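Local atomic coordinates of beta-galactosidase (PDB entry 6Y2K), a protein that hydrolyses terminal non-reducing beta-galactosyl residues from beta-galactosides as a cold-active, hexameric GH42 enzyme. Residues S136-T139 and D140-Y143; W337-E340 and A341-H344; M415-Y418 and D419-W422. One frame throughout, in Å; residues are numbered along the deposited sequence.

Contact 1 of 3, residues S136-T139 and D140-Y143; sequences SWQT and DNEY
Gln138 sends its side chain forward from the end of strand 134-138 to meet Asp140 and Asn141 in the loop that follows, a short-range contact within one continuous piece of chain. CG lies anti to the backbone N (chi1 177°) and the next bond is extended too, which carries the amide out to the Asp140 carbonyl. Beyond CB, the CG methylene passes 3.8 Å from the Asp140 carbonyl oxygen O. CD then brings the amide up to two acceptors. NE2 gives a nearly straight hydrogen bond to Asp140 O at 2.9 Å (164°), with that oxygen close to the Gln138 amide plane, and a bent, weak one to Asn141 OD1 at 3.1 Å. The two amide planes are turned 38° from each other. OE1, the other arm of the Gln138 amide, accepts from Arg33, while Asn141 OD1 takes a further bond from Asn242.

A second set of contacts involves Asp140, Thr139 and Tyr143. Asp140 OD1 receives Asn141 N at 2.8 Å on its anti side, but tilted out of the carboxylate plane; Arg104 and Thr74 hold its two oxygens. Thr139 OG1 comes obliquely to the Tyr143 ring, 3.4 Å from Tyr143 OH, and both hydroxyls are bonded to Asn223 OD1.

In GH-A TIM barrels an asparagine and the acid/base glutamate end the fourth strand, a place Asn141 and Glu142 appear to fill, so Glu142 is probably the acid/base. The polar grip on a buried loop is consistent with fixing the backbone that presents this pair to the substrate pocket.

Contact 2 of 3, residues W337-E340 and A341-H344; sequences WTWE and AFSH
Phe342 and Trp339, three residues apart on helix 333-343, meet in a T-shaped stack: the edge of Phe342 is directed at the six-membered ring face of Trp339, the planes lie 85° apart and the centroids 5.6 Å. Phe342 CD2 makes the approach, 3.8 Å from Trp339 CE3. One turn back, Thr338 runs alongside the phenyl ring, with its CG2 methyl 3.8 Å from Phe342 CE2, while Thr338 O sits over a face of that ring and accepts Phe342 N. Cutting Phe342 back to an alanine is likely to rob the Trp339 face of its edge-on partner and open a gap beside the Thr338 methyl.

At the last turn Glu340 O gathers several partners. Ser343 OG, lying between its backbone N and carbonyl carbon (chi1 78°), reaches back to Glu340 O at 2.7 Å on a lone pair; His344 N adds a weak bond, and the His344 ring turns its CD2 edge to the same oxygen at 3.2 Å.

Further out, Glu388 takes the indole N-H of Trp339, and Asp300 accepts from His344 ND1. The helix links barrel strands 310-315 and 348-352, with Phe342 touching Val349 and, on helix 377-395, Val385 and Val389, and Trp339 packed on strand 618-623.

Contact 3 of 3, residues M415-Y418 and D419-W422; sequences MFDY and DACW
Asp417 and Ala420 make the hydrogen bond that opens helix 418-426. In the conformer of Asp417 described, one of two deposited, CG stands anti to the backbone N (chi1 -166°), and OD2 turns its anti lone pair to Ala420 N at 2.9 Å. The backbone continues the pattern: Cys421 N reaches Asp417 O at 3.0 Å, and Trp422 N reaches Tyr418 O at the same distance.

Packing contacts fall on Trp422. Its indole swings back over the chain, so that Tyr418 O lies 3.1 Å above one face, toward the rim, 3.2 Å from Trp422 CG. Further along the ring, Trp422 CZ2 touches Tyr418 CB at 4.0 Å. Trp422 NE1 is hydrogen-bonded to Thr248 O.

Charge enters through two carboxylates. In this conformer Asp417 OD2 and Asp419 OD2 stand 4.8 Å apart, two like charges whose cost is probably eased by the Asp419 salt bridge with Arg213 and the bond from Ser458 to Asp417 OD1; the helix N-terminus would also tend to stabilise Asp417.

An aspartate N-cap at a strand-to-helix junction is a common helix start, here in the alpha/beta part of the trimerisation domain, a family of the class I glutaminase clan.

How the contacts relate
Contacts 1 and 2 belong to the TIM barrel, the first at the end of its fourth strand and the second on the helix between the seventh and eighth; contact 3 lies in the trimerisation domain. Their centres are 22 to 25 Å apart and none touch, contacts 1 and 3 coming closest, at about 10 Å between nearest atoms. Helix 205-233 connects that pair, meeting Tyr143 and Trp422. Helix 294-305 similarly touches contacts 2 and 3. Contact 1 borders the probable active site: Glu314, on the seventh strand, touches Asn141 and Glu142, and Glu142 OE1 is hydrogen-bonded to a glycerol, probably from the crystallisation liquor, that may mark the pocket; a glycerol also lies about 6 Å from the Cys421 side chain.

Contact 1 of 3, residues S136-T139 and D140-Y143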
# COMPACT_ATOMS: atom_id res chain seq x y z
N SER A 136 -23.90 20.18 -49.71
CA SER A 136 -23.74 18.83 -49.22
C SER A 136 -25.01 18.34 -48.53
O SER A 136 -25.80 19.16 -48.04
CB SER A 136 -22.57 18.81 -48.23
OG SER A 136 -22.47 17.59 -47.53
N TRP A 137 -25.19 17.02 -48.47
CA TRP A 137 -26.27 16.42 -47.68
C TRP A 137 -25.72 15.42 -46.68
O TRP A 137 -24.89 14.60 -47.05
CB TRP A 137 -27.27 15.68 -48.57
CG TRP A 137 -28.09 16.53 -49.50
CD1 TRP A 137 -27.70 17.02 -50.70
CD2 TRP A 137 -29.44 16.94 -49.31
NE1 TRP A 137 -28.72 17.73 -51.28
CE2 TRP A 137 -29.81 17.68 -50.45
CE3 TRP A 137 -30.39 16.73 -48.30
CZ2 TRP A 137 -31.09 18.24 -50.60
CZ3 TRP A 137 -31.66 17.28 -48.45
CH2 TRP A 137 -32.00 18.03 -49.59
N GLN A 138 -26.20 15.49 -45.44
CA GLN A 138 -25.98 14.43 -44.44
C GLN A 138 -27.21 13.54 -44.42
O GLN A 138 -28.32 14.02 -44.17
CB GLN A 138 -25.76 15.01 -43.04
CG GLN A 138 -25.60 13.95 -41.94
CD GLN A 138 -25.45 14.54 -40.56
OE1 GLN A 138 -24.41 15.09 -40.23
NE2 GLN A 138 -26.49 14.41 -39.74
N THR A 139 -27.03 12.24 -44.66
CA THR A 139 -28.13 11.28 -44.52
C THR A 139 -28.38 10.97 -43.04
O THR A 139 -27.46 10.58 -42.34
CB THR A 139 -27.85 9.97 -45.26
OG1 THR A 139 -26.56 9.47 -44.87
CG2 THR A 139 -27.87 10.20 -46.77
N ASP A 140 -29.61 11.17 -42.57
CA ASP A 140 -30.00 10.73 -41.23
C ASP A 140 -29.08 11.43 -40.19
O ASP A 140 -28.74 12.62 -40.36
CB ASP A 140 -29.97 9.18 -41.20
CG ASP A 140 -30.80 8.55 -40.08
OD1 ASP A 140 -30.23 8.37 -38.96
OD2 ASP A 140 -31.97 8.17 -40.32
N ASN A 141 -28.72 10.74 -39.11
CA ASN A 141 -27.84 11.28 -38.07
C ASN A 141 -27.35 10.14 -37.18
O ASN A 141 -28.14 9.57 -36.43
CB ASN A 141 -28.54 12.33 -37.21
CG ASN A 141 -27.58 13.04 -36.27
OD1 ASN A 141 -26.81 13.93 -36.70
ND2 ASN A 141 -27.60 12.65 -35.00
N GLU A 142 -26.07 9.81 -37.28
CA GLU A 142 -25.41 8.84 -36.40
C GLU A 142 -26.13 7.49 -36.38
O GLU A 142 -26.67 7.06 -35.36
CB GLU A 142 -25.25 9.39 -34.97
CG GLU A 142 -24.27 10.56 -34.83
CD GLU A 142 -23.95 10.89 -33.38
OE1 GLU A 142 -24.84 10.75 -32.52
OE2 GLU A 142 -22.79 11.29 -33.08
N TYR A 143 -26.15 6.85 -37.55
CA TYR A 143 -26.64 5.49 -37.68
C TYR A 143 -26.04 4.66 -36.57
O TYR A 143 -24.82 4.71 -36.35
CB TYR A 143 -26.19 4.85 -39.01
CG TYR A 143 -26.79 5.39 -40.29
CD1 TYR A 143 -28.14 5.71 -40.39
CD2 TYR A 143 -26.01 5.53 -41.44
CE1 TYR A 143 -28.69 6.19 -41.58
CE2 TYR A 143 -26.55 6.00 -42.63
CZ TYR A 143 -27.88 6.33 -42.70
OH TYR A 143 -28.41 6.80 -43.89

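Contact 2 of 3, residues W337-E340 and A341-H344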
# COMPACT_ATOMS: atom_id res chain seq x y z
N TRP A 337 -7.69 20.03 -30.76
CA TRP A 337 -8.46 19.00 -31.47
C TRP A 337 -8.68 19.36 -32.93
O TRP A 337 -8.71 18.48 -33.80
CB TRP A 337 -9.82 18.75 -30.80
CG TRP A 337 -9.75 18.29 -29.37
CD1 TRP A 337 -8.83 17.45 -28.81
CD2 TRP A 337 -10.67 18.62 -28.32
NE1 TRP A 337 -9.10 17.25 -27.48
CE2 TRP A 337 -10.23 17.96 -27.15
CE3 TRP A 337 -11.83 19.43 -28.25
CZ2 TRP A 337 -10.90 18.07 -25.92
CZ3 TRP A 337 -12.49 19.54 -27.03
CH2 TRP A 337 -12.02 18.85 -25.87
N THR A 338 -8.84 20.65 -33.21
CA THR A 338 -9.05 21.14 -34.57
C THR A 338 -7.81 20.93 -35.43
O THR A 338 -7.91 20.33 -36.50
CB THR A 338 -9.49 22.63 -34.57
OG1 THR A 338 -10.63 22.80 -33.72
CG2 THR A 338 -9.86 23.11 -35.98
N TRP A 339 -6.65 21.41 -34.96
CA TRP A 339 -5.38 21.16 -35.67
C TRP A 339 -5.08 19.68 -35.80
O TRP A 339 -4.57 19.24 -36.83
CB TRP A 339 -4.20 21.86 -35.02
CG TRP A 339 -4.05 23.27 -35.47
CD1 TRP A 339 -4.20 24.39 -34.73
CD2 TRP A 339 -3.77 23.69 -36.80
NE1 TRP A 339 -4.01 25.51 -35.51
CE2 TRP A 339 -3.75 25.10 -36.80
CE3 TRP A 339 -3.53 23.02 -38.01
CZ2 TRP A 339 -3.49 25.85 -37.94
CZ3 TRP A 339 -3.27 23.77 -39.16
CH2 TRP A 339 -3.25 25.17 -39.11
N GLU A 340 -5.41 18.92 -34.76
CA GLU A 340 -5.27 17.46 -34.79
C GLU A 340 -5.98 16.91 -36.02
O GLU A 340 -5.36 16.21 -36.83
CB GLU A 340 -5.82 16.85 -33.49
CG GLU A 340 -5.86 15.34 -33.39
CD GLU A 340 -6.87 14.90 -32.34
OE1 GLU A 340 -8.04 14.70 -32.72
OE2 GLU A 340 -6.51 14.79 -31.15
N ALA A 341 -7.26 17.23 -36.17
CA ALA A 341 -8.05 16.75 -37.32
C ALA A 341 -7.41 17.16 -38.65
O ALA A 341 -7.29 16.34 -39.57
CB ALA A 341 -9.49 17.21 -37.24
N PHE A 342 -6.98 18.42 -38.75
CA PHE A 342 -6.29 18.91 -39.97
C PHE A 342 -5.01 18.13 -40.29
O PHE A 342 -4.76 17.83 -41.45
CB PHE A 342 -5.96 20.40 -39.87
CG PHE A 342 -7.16 21.33 -39.86
CD1 PHE A 342 -8.39 20.97 -40.43
CD2 PHE A 342 -7.03 22.60 -39.33
CE1 PHE A 342 -9.47 21.84 -40.40
CE2 PHE A 342 -8.10 23.49 -39.33
CZ PHE A 342 -9.32 23.11 -39.86
N SER A 343 -4.24 17.77 -39.26
CA SER A 343 -3.02 16.96 -39.46
C SER A 343 -3.29 15.57 -40.05
O SER A 343 -2.41 15.00 -40.71
CB SER A 343 -2.20 16.85 -38.16
OG SER A 343 -2.74 15.90 -37.25
N HIS A 344 -4.49 15.02 -39.81
CA HIS A 344 -4.92 13.75 -40.41
C HIS A 344 -5.65 13.93 -41.76
O HIS A 344 -6.22 12.96 -42.28
CB HIS A 344 -5.80 12.96 -39.41
CG HIS A 344 -5.06 12.45 -38.21
ND1 HIS A 344 -4.62 11.14 -38.11
CD2 HIS A 344 -4.67 13.06 -37.07
CE1 HIS A 344 -3.99 10.98 -36.96
NE2 HIS A 344 -4.01 12.13 -36.30

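Contact 3 of 3, residues M415-Y418 and D419-W422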
# COMPACT_ATOMS: atom_id res chain seq x y z
N MET A 415 -4.64 -2.65 -40.79
CA MET A 415 -5.87 -3.17 -41.40
C MET A 415 -6.95 -3.43 -40.35
O MET A 415 -6.79 -4.30 -39.49
CB MET A 415 -5.58 -4.47 -42.16
CG MET A 415 -6.77 -5.06 -42.91
SD MET A 415 -6.30 -6.45 -43.97
CE MET A 415 -5.51 -5.54 -45.30
N PHE A 416 -8.05 -2.67 -40.46
CA PHE A 416 -9.22 -2.81 -39.59
C PHE A 416 -10.38 -3.40 -40.39
O PHE A 416 -10.75 -2.87 -41.43
CB PHE A 416 -9.62 -1.45 -39.02
CG PHE A 416 -10.68 -1.53 -37.96
CD1 PHE A 416 -12.03 -1.52 -38.31
CD2 PHE A 416 -10.34 -1.64 -36.62
CE1 PHE A 416 -13.02 -1.60 -37.34
CE2 PHE A 416 -11.33 -1.74 -35.65
CZ PHE A 416 -12.67 -1.71 -36.01
N ASP A 417 -10.96 -4.49 -39.87
CA ASP A 417 -12.02 -5.23 -40.55
C ASP A 417 -13.22 -5.36 -39.60
O ASP A 417 -13.12 -6.02 -38.57
CB ASP A 417 -11.48 -6.61 -40.95
CG ASP A 417 -12.37 -7.33 -41.94
OD1 ASP A 417 -12.19 -7.14 -43.16
OD2 ASP A 417 -13.24 -8.10 -41.49
N TYR A 418 -14.34 -4.71 -39.94
CA TYR A 418 -15.56 -4.82 -39.12
C TYR A 418 -16.04 -6.27 -38.95
O TYR A 418 -16.49 -6.66 -37.87
CB TYR A 418 -16.68 -3.92 -39.66
CG TYR A 418 -16.40 -2.46 -39.42
CD1 TYR A 418 -16.75 -1.84 -38.22
CD2 TYR A 418 -15.76 -1.69 -40.39
CE1 TYR A 418 -16.47 -0.50 -37.99
CE2 TYR A 418 -15.48 -0.34 -40.18
CZ TYR A 418 -15.84 0.24 -38.97
OH TYR A 418 -15.56 1.57 -38.75
N ASP A 419 -15.90 -7.07 -40.00
CA ASP A 419 -16.30 -8.47 -39.91
C ASP A 419 -15.47 -9.23 -38.88
O ASP A 419 -16.02 -10.03 -38.12
CB ASP A 419 -16.24 -9.16 -41.28
CG ASP A 419 -17.10 -10.40 -41.33
OD1 ASP A 419 -18.34 -10.24 -41.44
OD2 ASP A 419 -16.54 -11.52 -41.26
N ALA A 420 -14.16 -8.97 -38.85
CA ALA A 420 -13.27 -9.53 -37.81
C ALA A 420 -13.68 -9.06 -36.42
O ALA A 420 -13.73 -9.85 -35.48
CB ALA A 420 -11.81 -9.17 -38.09
N CYS A 421 -13.98 -7.77 -36.30
CA CYS A 421 -14.47 -7.20 -35.03
C CYS A 421 -15.69 -7.96 -34.49
O CYS A 421 -15.72 -8.33 -33.31
CB CYS A 421 -14.81 -5.72 -35.20
SG CYS A 421 -15.10 -4.87 -33.65
N TRP A 422 -16.67 -8.21 -35.35
CA TRP A 422 -17.88 -8.95 -34.98
C TRP A 422 -17.55 -10.39 -34.55
O TRP A 422 -18.01 -10.84 -33.50
CB TRP A 422 -18.90 -8.98 -36.13
CG TRP A 422 -19.27 -7.62 -36.66
CD1 TRP A 422 -19.28 -6.45 -35.98
CD2 TRP A 422 -19.73 -7.32 -37.99
NE1 TRP A 422 -19.68 -5.42 -36.80
CE2 TRP A 422 -19.97 -5.93 -38.04
CE3 TRP A 422 -19.95 -8.08 -39.14
CZ2 TRP A 422 -20.44 -5.29 -39.19
CZ3 TRP A 422 -20.41 -7.44 -40.29
CH2 TRP A 422 -20.65 -6.05 -40.30